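Local coordinates for protein caspase-1 subunit p19/18 (Spodoptera frugiperda, PDB 1M72) that probably works as a cysteine protease of the caspase cascade that carries out apoptosis, cutting targets such as baculovirus p35 and the immunophilin FKBP46, at residues P123-D133 / V178-F186; F193-F204 / M246-C254. All blocks are in the same frame, centred on the assembly; numbering follows the deposited sequence.

Contact 1: P123-D133 / V178-F186; sequences PDNLWYYFTAD and VHADFLIAF
The backbones of 123-133 and 178-186 come together at one end, where Ala132 N donates to Val178 O (3.1 Å), and stand farther apart at Trp127 and Phe182, whose CA atoms are 8.3 Å from each other. Ile184 sets its CD1 over the middle of the Trp127 indole, 3.4 Å from the centroid of the six-membered ring. A first torsion of 52° holds Trp127 CG between its own N and carbonyl carbon, which folds the opposite face of the indole back against Pro123 O and Asp124 CA. Strand 182-186 belongs to the central mixed sheet of the caspase fold, and 123-133 packs across one face of it, with Phe130 reaching on to helix 80-92. Phe182 points its ring at the type I beta turn from Tyr128 to Thr131: CZ is 3.3 Å from Phe130 O, and Thr131 N lies at the ring edge. Farther along the strand, Phe186 CZ meets Pro123 CB at 4.0 Å. At the other end Thr131 CG2 sits over the His179 ring, and Thr131 OG1 donates a hydrogen bond to the syn lone pair of Asp133 OD1. Asp156 of the second subunit accepts from the backbone N of Val178 and of His179.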
loop_
_atom_site.group_PDB
_atom_site.type_symbol
_atom_site.label_atom_id
_atom_site.label_comp_id
_atom_site.label_asym_id
_atom_site.label_seq_id
_atom_site.Cartn_x
_atom_site.Cartn_y
_atom_site.Cartn_z
ATOM N N PRO C 123 15.227 3.474 -1.832
ATOM C CA PRO C 123 14.206 2.971 -2.765
ATOM C C PRO C 123 13.420 4.141 -3.413
ATOM O O PRO C 123 13.101 4.083 -4.614
ATOM C CB PRO C 123 13.303 2.119 -1.869
ATOM C CG PRO C 123 14.183 1.759 -0.721
ATOM C CD PRO C 123 15.033 2.934 -0.475
ATOM N N ASP C 124 13.119 5.180 -2.614
ATOM C CA ASP C 124 12.392 6.384 -3.067
ATOM C C ASP C 124 13.030 6.988 -4.320
ATOM O O ASP C 124 12.371 7.688 -5.108
ATOM C CB ASP C 124 12.365 7.457 -1.971
ATOM C CG ASP C 124 11.578 7.008 -0.754
ATOM O OD1 ASP C 124 10.616 7.728 -0.381
ATOM O OD2 ASP C 124 11.915 5.925 -0.177
ATOM N N ASN C 125 14.318 6.727 -4.491
ATOM C CA ASN C 125 14.974 7.225 -5.663
ATOM C C ASN C 125 14.360 6.689 -6.938
ATOM O O ASN C 125 14.425 7.372 -7.944
ATOM C CB ASN C 125 16.434 6.831 -5.683
ATOM C CG ASN C 125 17.271 7.588 -4.672
ATOM O OD1 ASN C 125 18.478 7.622 -4.822
ATOM N ND2 ASN C 125 16.653 8.149 -3.632
ATOM N N LEU C 126 13.784 5.480 -6.912
ATOM C CA LEU C 126 13.216 4.885 -8.128
ATOM C C LEU C 126 11.999 5.640 -8.723
ATOM O O LEU C 126 11.883 5.768 -9.938
ATOM C CB LEU C 126 12.861 3.397 -7.874
ATOM C CG LEU C 126 14.092 2.576 -7.505
ATOM C CD1 LEU C 126 13.641 1.348 -6.731
ATOM C CD2 LEU C 126 14.984 2.256 -8.799
ATOM N N TRP C 127 11.130 6.149 -7.857
ATOM C CA TRP C 127 9.938 6.853 -8.271
ATOM C C TRP C 127 9.978 8.394 -8.125
ATOM O O TRP C 127 9.110 9.103 -8.681
ATOM C CB TRP C 127 8.735 6.259 -7.519
ATOM C CG TRP C 127 8.861 6.161 -6.014
ATOM C CD1 TRP C 127 8.607 7.154 -5.091
ATOM C CD2 TRP C 127 9.188 4.978 -5.245
ATOM N NE1 TRP C 127 8.749 6.652 -3.813
ATOM C CE2 TRP C 127 9.108 5.328 -3.882
ATOM C CE3 TRP C 127 9.534 3.656 -5.586
ATOM C CZ2 TRP C 127 9.370 4.404 -2.847
ATOM C CZ3 TRP C 127 9.792 2.739 -4.559
ATOM C CH2 TRP C 127 9.709 3.122 -3.200
ATOM N N TYR C 128 11.007 8.904 -7.439
ATOM C CA TYR C 128 11.156 10.331 -7.216
ATOM C C TYR C 128 10.996 11.182 -8.483
ATOM O O TYR C 128 10.244 12.175 -8.479
ATOM C CB TYR C 128 12.533 10.621 -6.589
ATOM C CG TYR C 128 12.884 12.093 -6.495
ATOM C CD1 TYR C 128 12.301 12.923 -5.508
ATOM C CD2 TYR C 128 13.785 12.669 -7.406
ATOM C CE1 TYR C 128 12.621 14.312 -5.444
ATOM C CE2 TYR C 128 14.108 14.027 -7.348
ATOM C CZ TYR C 128 13.527 14.833 -6.378
ATOM O OH TYR C 128 13.861 16.152 -6.351
ATOM N N TYR C 129 11.710 10.813 -9.546
ATOM C CA TYR C 129 11.670 11.542 -10.822
ATOM C C TYR C 129 10.418 11.366 -11.684
ATOM O O TYR C 129 10.332 11.932 -12.783
ATOM C CB TYR C 129 12.874 11.162 -11.703
ATOM C CG TYR C 129 14.221 11.369 -11.046
ATOM C CD1 TYR C 129 14.852 10.319 -10.369
ATOM C CD2 TYR C 129 14.861 12.619 -11.084
ATOM C CE1 TYR C 129 16.080 10.499 -9.751
ATOM C CE2 TYR C 129 16.094 12.813 -10.460
ATOM C CZ TYR C 129 16.692 11.745 -9.796
ATOM O OH TYR C 129 17.888 11.900 -9.152
ATOM N N PHE C 130 9.454 10.578 -11.222
ATOM C CA PHE C 130 8.285 10.381 -12.037
ATOM C C PHE C 130 7.028 11.056 -11.526
ATOM O O PHE C 130 5.938 10.787 -12.019
ATOM C CB PHE C 130 8.078 8.896 -12.255
ATOM C CG PHE C 130 9.222 8.240 -12.966
ATOM C CD1 PHE C 130 9.400 8.423 -14.347
ATOM C CD2 PHE C 130 10.156 7.465 -12.253
ATOM C CE1 PHE C 130 10.507 7.832 -15.011
ATOM C CE2 PHE C 130 11.271 6.865 -12.898
ATOM C CZ PHE C 130 11.454 7.041 -14.270
ATOM N N THR C 131 7.156 11.926 -10.528
ATOM C CA THR C 131 5.959 12.631 -10.085
ATOM C C THR C 131 5.482 13.527 -11.267
ATOM O O THR C 131 6.279 13.894 -12.142
ATOM C CB THR C 131 6.223 13.437 -8.784
ATOM O OG1 THR C 131 7.326 14.344 -8.971
ATOM C CG2 THR C 131 6.489 12.454 -7.592
ATOM N N ALA C 132 4.198 13.853 -11.326
ATOM C CA ALA C 132 3.661 14.630 -12.472
ATOM C C ALA C 132 4.395 15.920 -12.832
ATOM O O ALA C 132 4.487 16.275 -13.998
ATOM C CB ALA C 132 2.185 14.940 -12.266
ATOM N N ASP C 133 4.901 16.638 -11.835
ATOM C CA ASP C 133 5.625 17.854 -12.134
ATOM C C ASP C 133 6.952 17.566 -12.853
ATOM O O ASP C 133 7.348 18.317 -13.741
ATOM C CB ASP C 133 5.851 18.635 -10.845
ATOM C CG ASP C 133 6.527 17.803 -9.777
ATOM O OD1 ASP C 133 6.393 16.558 -9.803
ATOM O OD2 ASP C 133 7.181 18.405 -8.909
ATOM N N VAL C 178 0.486 15.649 -7.727
ATOM C CA VAL C 178 1.626 15.144 -8.481
ATOM C C VAL C 178 2.112 13.793 -7.971
ATOM O O VAL C 178 2.911 13.132 -8.644
ATOM C CB VAL C 178 2.799 16.193 -8.534
ATOM C CG1 VAL C 178 2.194 17.567 -8.917
ATOM C CG2 VAL C 178 3.596 16.289 -7.183
ATOM N N HIS C 179 1.623 13.376 -6.795
ATOM C CA HIS C 179 1.990 12.071 -6.228
ATOM C C HIS C 179 0.966 10.984 -6.471
ATOM O O HIS C 179 1.128 9.855 -5.963
ATOM C CB HIS C 179 2.181 12.159 -4.741
ATOM C CG HIS C 179 3.447 12.815 -4.357
ATOM N ND1 HIS C 179 4.642 12.123 -4.280
ATOM C CD2 HIS C 179 3.736 14.125 -4.133
ATOM C CE1 HIS C 179 5.616 12.990 -4.029
ATOM N NE2 HIS C 179 5.095 14.209 -3.937
ATOM N N ALA C 180 -0.100 11.312 -7.197
ATOM C CA ALA C 180 -1.129 10.316 -7.461
ATOM C C ALA C 180 -0.643 9.381 -8.540
ATOM O O ALA C 180 0.243 9.711 -9.313
ATOM C CB ALA C 180 -2.440 10.969 -7.956
ATOM N N ASP C 181 -1.257 8.210 -8.569
ATOM C CA ASP C 181 -1.038 7.222 -9.614
ATOM C C ASP C 181 0.200 6.385 -9.619
ATOM O O ASP C 181 0.673 5.932 -10.680
ATOM C CB ASP C 181 -1.265 7.884 -10.982
ATOM C CG ASP C 181 -2.629 8.562 -11.043
ATOM O OD1 ASP C 181 -3.581 7.988 -10.455
ATOM O OD2 ASP C 181 -2.745 9.659 -11.626
ATOM N N PHE C 182 0.672 6.133 -8.411
ATOM C CA PHE C 182 1.832 5.283 -8.224
ATOM C C PHE C 182 1.325 4.004 -7.560
ATOM O O PHE C 182 0.396 4.036 -6.720
ATOM C CB PHE C 182 2.886 5.945 -7.295
ATOM C CG PHE C 182 3.705 7.023 -7.963
ATOM C CD1 PHE C 182 5.014 6.752 -8.420
ATOM C CD2 PHE C 182 3.167 8.306 -8.162
ATOM C CE1 PHE C 182 5.784 7.746 -9.080
ATOM C CE2 PHE C 182 3.919 9.307 -8.808
ATOM C CZ PHE C 182 5.244 9.027 -9.278
ATOM N N LEU C 183 1.932 2.898 -7.963
ATOM C CA LEU C 183 1.668 1.612 -7.382
ATOM C C LEU C 183 3.065 1.101 -7.049
ATOM O O LEU C 183 3.918 0.971 -7.934
ATOM C CB LEU C 183 1.018 0.671 -8.368
ATOM C CG LEU C 183 0.804 -0.761 -7.829
ATOM C CD1 LEU C 183 -0.073 -0.703 -6.624
ATOM C CD2 LEU C 183 0.183 -1.630 -8.930
ATOM N N ILE C 184 3.294 0.802 -5.779
ATOM C CA ILE C 184 4.602 0.352 -5.366
ATOM C C ILE C 184 4.458 -0.938 -4.600
ATOM O O ILE C 184 3.987 -0.967 -3.422
ATOM C CB ILE C 184 5.333 1.436 -4.470
ATOM C CG1 ILE C 184 5.503 2.738 -5.252
ATOM C CG2 ILE C 184 6.731 0.901 -4.020
ATOM C CD1 ILE C 184 6.069 3.917 -4.418
ATOM N N ALA C 185 4.899 -1.996 -5.282
ATOM C CA ALA C 185 4.839 -3.344 -4.754
ATOM C C ALA C 185 6.169 -3.934 -4.278
ATOM O O ALA C 185 7.079 -4.196 -5.076
ATOM C CB ALA C 185 4.230 -4.260 -5.755
ATOM N N PHE C 186 6.242 -4.145 -2.965
ATOM C CA PHE C 186 7.408 -4.770 -2.341
ATOM C C PHE C 186 7.082 -6.248 -2.076
ATOM O O PHE C 186 5.961 -6.608 -1.678
ATOM C CB PHE C 186 7.784 -4.076 -1.014
ATOM C CG PHE C 186 8.816 -2.950 -1.162
ATOM C CD1 PHE C 186 8.414 -1.633 -1.411
ATOM C CD2 PHE C 186 10.181 -3.204 -0.971
ATOM C CE1 PHE C 186 9.351 -0.581 -1.455
ATOM C CE2 PHE C 186 11.134 -2.159 -1.014
ATOM C CZ PHE C 186 10.722 -0.856 -1.252
#

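Contact 2: F193-F204 / M246-C254; sequences FSWRNTTRGSWF and MHQQKQVPC. With EDO (1,2-ethanediol), chain J.
Gln251 pushes an extended side chain into the backbone of 193-204, and its amide is used at both ends. OE1 takes the Trp195 N-H at 2.7 Å, nearly straight at 161° though tilted 20° from the carbonyl plane, and also lies at the edge of the Trp195 indole, 3.4 Å from CD1. NE2 gives to Ser187 O and to a water that donates to Trp195 O and accepts from Phe204 N. Distinct partners for OE1 and NE2 fix which way round the buried amide lies. With CG anti to the backbone N (chi1 176°), the chain runs straight out from 246-254, and its CB rests against Trp203 CE3 and CZ3. A second water joins Trp195 NE1 to Lys250 O.

Trp195 and Trp203 lie against each other: Trp195 CB sits 3.4 Å above the middle of the Trp203 ring, whose edge faces Gln249 O, while Trp203 CH2 overlaps only the rim of Trp195. Segment 193-204 lines the substrate cleft of the caspase fold: Trp195 and Arg196 pair with the bound peptide as an antiparallel strand, and Arg196 makes salt bridges to an acidic side chain of it. Trp195 CH2 approaches Met246 O to 3.1 Å. Met246, bent at chi2 and chi3, brings CE over one face of Phe193, 4.2 Å from the ring centroid, with SD oblique to it in a Met-aromatic contact. Phe193, Trp195 and Met246 all touch apolar side chains of the peptide, and Phe193 lies close to Cys150, the probable nucleophile. Deeper in, Pro253 CB packs on Phe204 CE1 beside helix 221-235.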
loop_
_atom_site.group_PDB
_atom_site.type_symbol
_atom_site.label_atom_id
_atom_site.label_comp_id
_atom_site.label_asym_id
_atom_site.label_seq_id
_atom_site.Cartn_x
_atom_site.Cartn_y
_atom_site.Cartn_z
ATOM N N PHE C 193 12.668 -10.164 5.951
ATOM C CA PHE C 193 13.457 -10.847 4.925
ATOM C C PHE C 193 12.508 -11.121 3.746
ATOM O O PHE C 193 11.265 -11.139 3.901
ATOM C CB PHE C 193 13.943 -12.220 5.395
ATOM C CG PHE C 193 15.133 -12.187 6.283
ATOM C CD1 PHE C 193 15.031 -12.623 7.608
ATOM C CD2 PHE C 193 16.377 -11.791 5.787
ATOM C CE1 PHE C 193 16.158 -12.681 8.454
ATOM C CE2 PHE C 193 17.528 -11.834 6.606
ATOM C CZ PHE C 193 17.417 -12.289 7.960
ATOM N N SER C 194 13.112 -11.377 2.586
ATOM C CA SER C 194 12.376 -11.693 1.367
ATOM C C SER C 194 13.038 -12.958 0.838
ATOM O O SER C 194 14.260 -13.018 0.763
ATOM C CB SER C 194 12.533 -10.562 0.371
ATOM O OG SER C 194 11.652 -10.743 -0.682
ATOM N N TRP C 195 12.241 -13.957 0.471
ATOM C CA TRP C 195 12.818 -15.215 0.020
ATOM C C TRP C 195 12.947 -15.445 -1.477
ATOM O O TRP C 195 12.064 -15.080 -2.270
ATOM C CB TRP C 195 12.067 -16.379 0.635
ATOM C CG TRP C 195 12.238 -16.465 2.104
ATOM C CD1 TRP C 195 11.475 -15.839 3.050
ATOM C CD2 TRP C 195 13.164 -17.298 2.822
ATOM N NE1 TRP C 195 11.855 -16.240 4.304
ATOM C CE2 TRP C 195 12.889 -17.131 4.203
ATOM C CE3 TRP C 195 14.192 -18.177 2.436
ATOM C CZ2 TRP C 195 13.603 -17.805 5.206
ATOM C CZ3 TRP C 195 14.912 -18.851 3.438
ATOM C CH2 TRP C 195 14.605 -18.651 4.810
ATOM N N ARG C 196 14.066 -16.077 -1.820
ATOM C CA ARG C 196 14.471 -16.422 -3.184
ATOM C C ARG C 196 14.932 -17.894 -3.286
ATOM O O ARG C 196 15.722 -18.376 -2.469
ATOM C CB ARG C 196 15.630 -15.491 -3.612
ATOM C CG ARG C 196 16.315 -15.790 -5.003
ATOM C CD ARG C 196 17.323 -14.650 -5.373
ATOM N NE ARG C 196 18.044 -14.236 -4.170
ATOM C CZ ARG C 196 19.056 -14.906 -3.634
ATOM N NH1 ARG C 196 19.501 -16.022 -4.223
ATOM N NH2 ARG C 196 19.563 -14.512 -2.454
ATOM N N ASN C 197 14.438 -18.632 -4.267
ATOM C CA ASN C 197 14.924 -19.998 -4.441
ATOM C C ASN C 197 15.978 -19.920 -5.553
ATOM O O ASN C 197 15.732 -19.319 -6.604
ATOM C CB ASN C 197 13.820 -20.944 -4.860
ATOM C CG ASN C 197 14.370 -22.341 -5.235
ATOM O OD1 ASN C 197 14.726 -22.603 -6.402
ATOM N ND2 ASN C 197 14.480 -23.222 -4.225
ATOM N N THR C 198 17.136 -20.547 -5.343
ATOM C CA THR C 198 18.213 -20.469 -6.346
ATOM C C THR C 198 17.889 -21.129 -7.666
ATOM O O THR C 198 18.576 -20.882 -8.644
ATOM C CB THR C 198 19.551 -21.084 -5.855
ATOM O OG1 THR C 198 19.317 -22.438 -5.423
ATOM C CG2 THR C 198 20.159 -20.228 -4.701
ATOM N N THR C 199 16.892 -22.001 -7.724
ATOM C CA THR C 199 16.636 -22.547 -9.035
ATOM C C THR C 199 15.344 -22.017 -9.664
ATOM O O THR C 199 15.282 -21.862 -10.882
ATOM C CB THR C 199 16.766 -24.144 -9.081
ATOM O OG1 THR C 199 15.731 -24.686 -9.921
ATOM C CG2 THR C 199 16.735 -24.777 -7.695
ATOM N N ARG C 200 14.358 -21.639 -8.842
ATOM C CA ARG C 200 13.101 -21.128 -9.378
ATOM C C ARG C 200 12.902 -19.603 -9.291
ATOM O O ARG C 200 11.897 -19.080 -9.775
ATOM C CB ARG C 200 11.918 -21.810 -8.696
ATOM C CG ARG C 200 12.011 -23.317 -8.572
ATOM C CD ARG C 200 10.599 -23.910 -8.420
ATOM N NE ARG C 200 10.552 -25.300 -7.948
ATOM C CZ ARG C 200 11.117 -26.368 -8.536
ATOM N NH1 ARG C 200 11.827 -26.271 -9.670
ATOM N NH2 ARG C 200 10.941 -27.567 -7.986
ATOM N N GLY C 201 13.844 -18.891 -8.690
ATOM C CA GLY C 201 13.690 -17.457 -8.540
ATOM C C GLY C 201 12.969 -17.042 -7.257
ATOM O O GLY C 201 12.656 -17.877 -6.392
ATOM N N SER C 202 12.677 -15.752 -7.108
ATOM C CA SER C 202 12.021 -15.319 -5.871
ATOM C C SER C 202 10.549 -15.730 -5.759
ATOM O O SER C 202 9.845 -15.915 -6.762
ATOM C CB SER C 202 12.142 -13.795 -5.694
ATOM O OG SER C 202 11.310 -13.087 -6.588
ATOM N N TRP C 203 10.082 -15.870 -4.522
ATOM C CA TRP C 203 8.695 -16.233 -4.292
ATOM C C TRP C 203 7.810 -15.178 -4.952
ATOM O O TRP C 203 6.930 -15.503 -5.747
ATOM C CB TRP C 203 8.374 -16.319 -2.794
ATOM C CG TRP C 203 9.099 -17.429 -2.055
ATOM C CD1 TRP C 203 9.981 -18.327 -2.577
ATOM C CD2 TRP C 203 8.996 -17.736 -0.653
ATOM N NE1 TRP C 203 10.434 -19.180 -1.588
ATOM C CE2 TRP C 203 9.843 -18.841 -0.402
ATOM C CE3 TRP C 203 8.261 -17.188 0.417
ATOM C CZ2 TRP C 203 9.980 -19.414 0.880
ATOM C CZ3 TRP C 203 8.391 -17.752 1.690
ATOM C CH2 TRP C 203 9.246 -18.855 1.913
ATOM N N PHE C 204 8.073 -13.914 -4.634
ATOM C CA PHE C 204 7.307 -12.801 -5.172
ATOM C C PHE C 204 7.252 -12.824 -6.717
ATOM O O PHE C 204 6.167 -12.781 -7.293
ATOM C CB PHE C 204 7.902 -11.473 -4.659
ATOM C CG PHE C 204 7.159 -10.244 -5.117
ATOM C CD1 PHE C 204 5.775 -10.133 -4.939
ATOM C CD2 PHE C 204 7.854 -9.169 -5.682
ATOM C CE1 PHE C 204 5.097 -8.955 -5.317
ATOM C CE2 PHE C 204 7.187 -7.986 -6.063
ATOM C CZ PHE C 204 5.806 -7.884 -5.879
ATOM N N MET C 246 15.895 -19.949 10.315
ATOM C CA MET C 246 15.491 -19.575 8.947
ATOM C C MET C 246 14.538 -20.619 8.319
ATOM O O MET C 246 14.041 -20.460 7.209
ATOM C CB MET C 246 16.713 -19.482 8.044
ATOM C CG MET C 246 17.795 -18.528 8.524
ATOM S SD MET C 246 17.139 -16.883 8.719
ATOM C CE MET C 246 17.085 -16.337 6.910
ATOM N N HIS C 247 14.277 -21.683 9.054
ATOM C CA HIS C 247 13.482 -22.761 8.540
ATOM C C HIS C 247 11.964 -22.657 8.736
ATOM O O HIS C 247 11.503 -22.262 9.784
ATOM C CB HIS C 247 14.025 -24.068 9.133
ATOM C CG HIS C 247 13.485 -25.293 8.470
ATOM N ND1 HIS C 247 13.615 -25.521 7.115
ATOM C CD2 HIS C 247 12.780 -26.339 8.970
ATOM C CE1 HIS C 247 13.011 -26.657 6.814
ATOM N NE2 HIS C 247 12.498 -27.172 7.922
ATOM N N GLN C 248 11.213 -23.044 7.702
ATOM C CA GLN C 248 9.751 -23.017 7.697
ATOM C C GLN C 248 9.208 -21.630 7.911
ATOM O O GLN C 248 8.223 -21.454 8.613
ATOM C CB GLN C 248 9.190 -23.941 8.786
ATOM C CG GLN C 248 9.691 -25.391 8.671
ATOM C CD GLN C 248 9.052 -26.298 9.701
ATOM O OE1 GLN C 248 9.655 -27.271 10.125
ATOM N NE2 GLN C 248 7.819 -25.978 10.109
ATOM N N GLN C 249 9.855 -20.641 7.312
ATOM C CA GLN C 249 9.389 -19.274 7.474
ATOM C C GLN C 249 8.424 -18.917 6.338
ATOM O O GLN C 249 8.417 -19.565 5.279
ATOM C CB GLN C 249 10.587 -18.322 7.552
ATOM C CG GLN C 249 11.578 -18.731 8.657
ATOM C CD GLN C 249 10.977 -18.571 10.037
ATOM O OE1 GLN C 249 10.651 -17.463 10.434
ATOM N NE2 GLN C 249 10.804 -19.682 10.766
ATOM N N LYS C 250 7.603 -17.906 6.596
ATOM C CA LYS C 250 6.558 -17.425 5.690
ATOM C C LYS C 250 6.831 -16.000 5.247
ATOM O O LYS C 250 7.732 -15.315 5.780
ATOM C CB LYS C 250 5.226 -17.457 6.414
ATOM C CG LYS C 250 4.890 -18.831 6.952
ATOM C CD LYS C 250 4.597 -19.792 5.813
ATOM C CE LYS C 250 3.146 -19.597 5.315
ATOM N NZ LYS C 250 2.973 -20.275 4.017
ATOM N N GLN C 251 6.026 -15.543 4.299
ATOM C CA GLN C 251 6.199 -14.215 3.727
ATOM C C GLN C 251 4.950 -13.741 3.044
ATOM O O GLN C 251 4.220 -14.549 2.437
ATOM C CB GLN C 251 7.318 -14.261 2.688
ATOM C CG GLN C 251 7.561 -12.964 1.936
ATOM C CD GLN C 251 8.656 -13.091 0.886
ATOM O OE1 GLN C 251 9.634 -13.820 1.079
ATOM N NE2 GLN C 251 8.506 -12.369 -0.238
ATOM N N VAL C 252 4.682 -12.443 3.182
ATOM C CA VAL C 252 3.574 -11.809 2.484
ATOM C C VAL C 252 4.078 -10.488 1.867
ATOM O O VAL C 252 4.849 -9.761 2.481
ATOM C CB VAL C 252 2.317 -11.560 3.385
ATOM C CG1 VAL C 252 2.583 -10.463 4.483
ATOM C CG2 VAL C 252 1.144 -11.137 2.492
ATOM N N PRO C 253 3.663 -10.182 0.619
ATOM C CA PRO C 253 4.091 -8.935 -0.053
ATOM C C PRO C 253 3.389 -7.729 0.593
ATOM O O PRO C 253 2.446 -7.891 1.390
ATOM C CB PRO C 253 3.633 -9.118 -1.514
ATOM C CG PRO C 253 3.375 -10.639 -1.644
ATOM C CD PRO C 253 2.824 -11.014 -0.272
ATOM N N CYS C 254 3.864 -6.533 0.229
ATOM C CA CYS C 254 3.342 -5.248 0.727
ATOM C C CYS C 254 3.069 -4.375 -0.525
ATOM O O CYS C 254 3.973 -3.950 -1.246
ATOM C CB CYS C 254 4.385 -4.603 1.663
ATOM S SG CYS C 254 3.732 -3.150 2.554
HETATM C C1 EDO J . 7.078 -11.345 5.369
HETATM O O1 EDO J . 6.670 -10.196 4.594
HETATM C C2 EDO J . 5.936 -11.745 6.245
HETATM O O2 EDO J . 5.808 -10.767 7.245
HETATM O O HOH W 1 10.339 -15.053 6.773
HETATM O O HOH W 2 10.249 -13.105 -2.705
#

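From the N terminus, the chain reaches 123-133 after helix 80-92 and strand 98-106. The 44 residues on to 178-186 include strand 143-148, Cys150, the predicted propeptide and the unmodelled 164-171, so in the processed enzyme contact 1 probably joins the larger subunit to the smaller rather than closing an intact loop. Strand 182-186 leads almost directly into 193-204, so the contacts follow in series, neither nested nor crossed. Contact 2 closes a mainly helical loop of 41 residues. The two meet where Phe186 O probably accepts from Cys254 N as strand 254-257 begins alongside 182-186. Contact 1 ties strand 182-186 to the segment running over one face of the sheet; contact 2 joins loops of the substrate cleft.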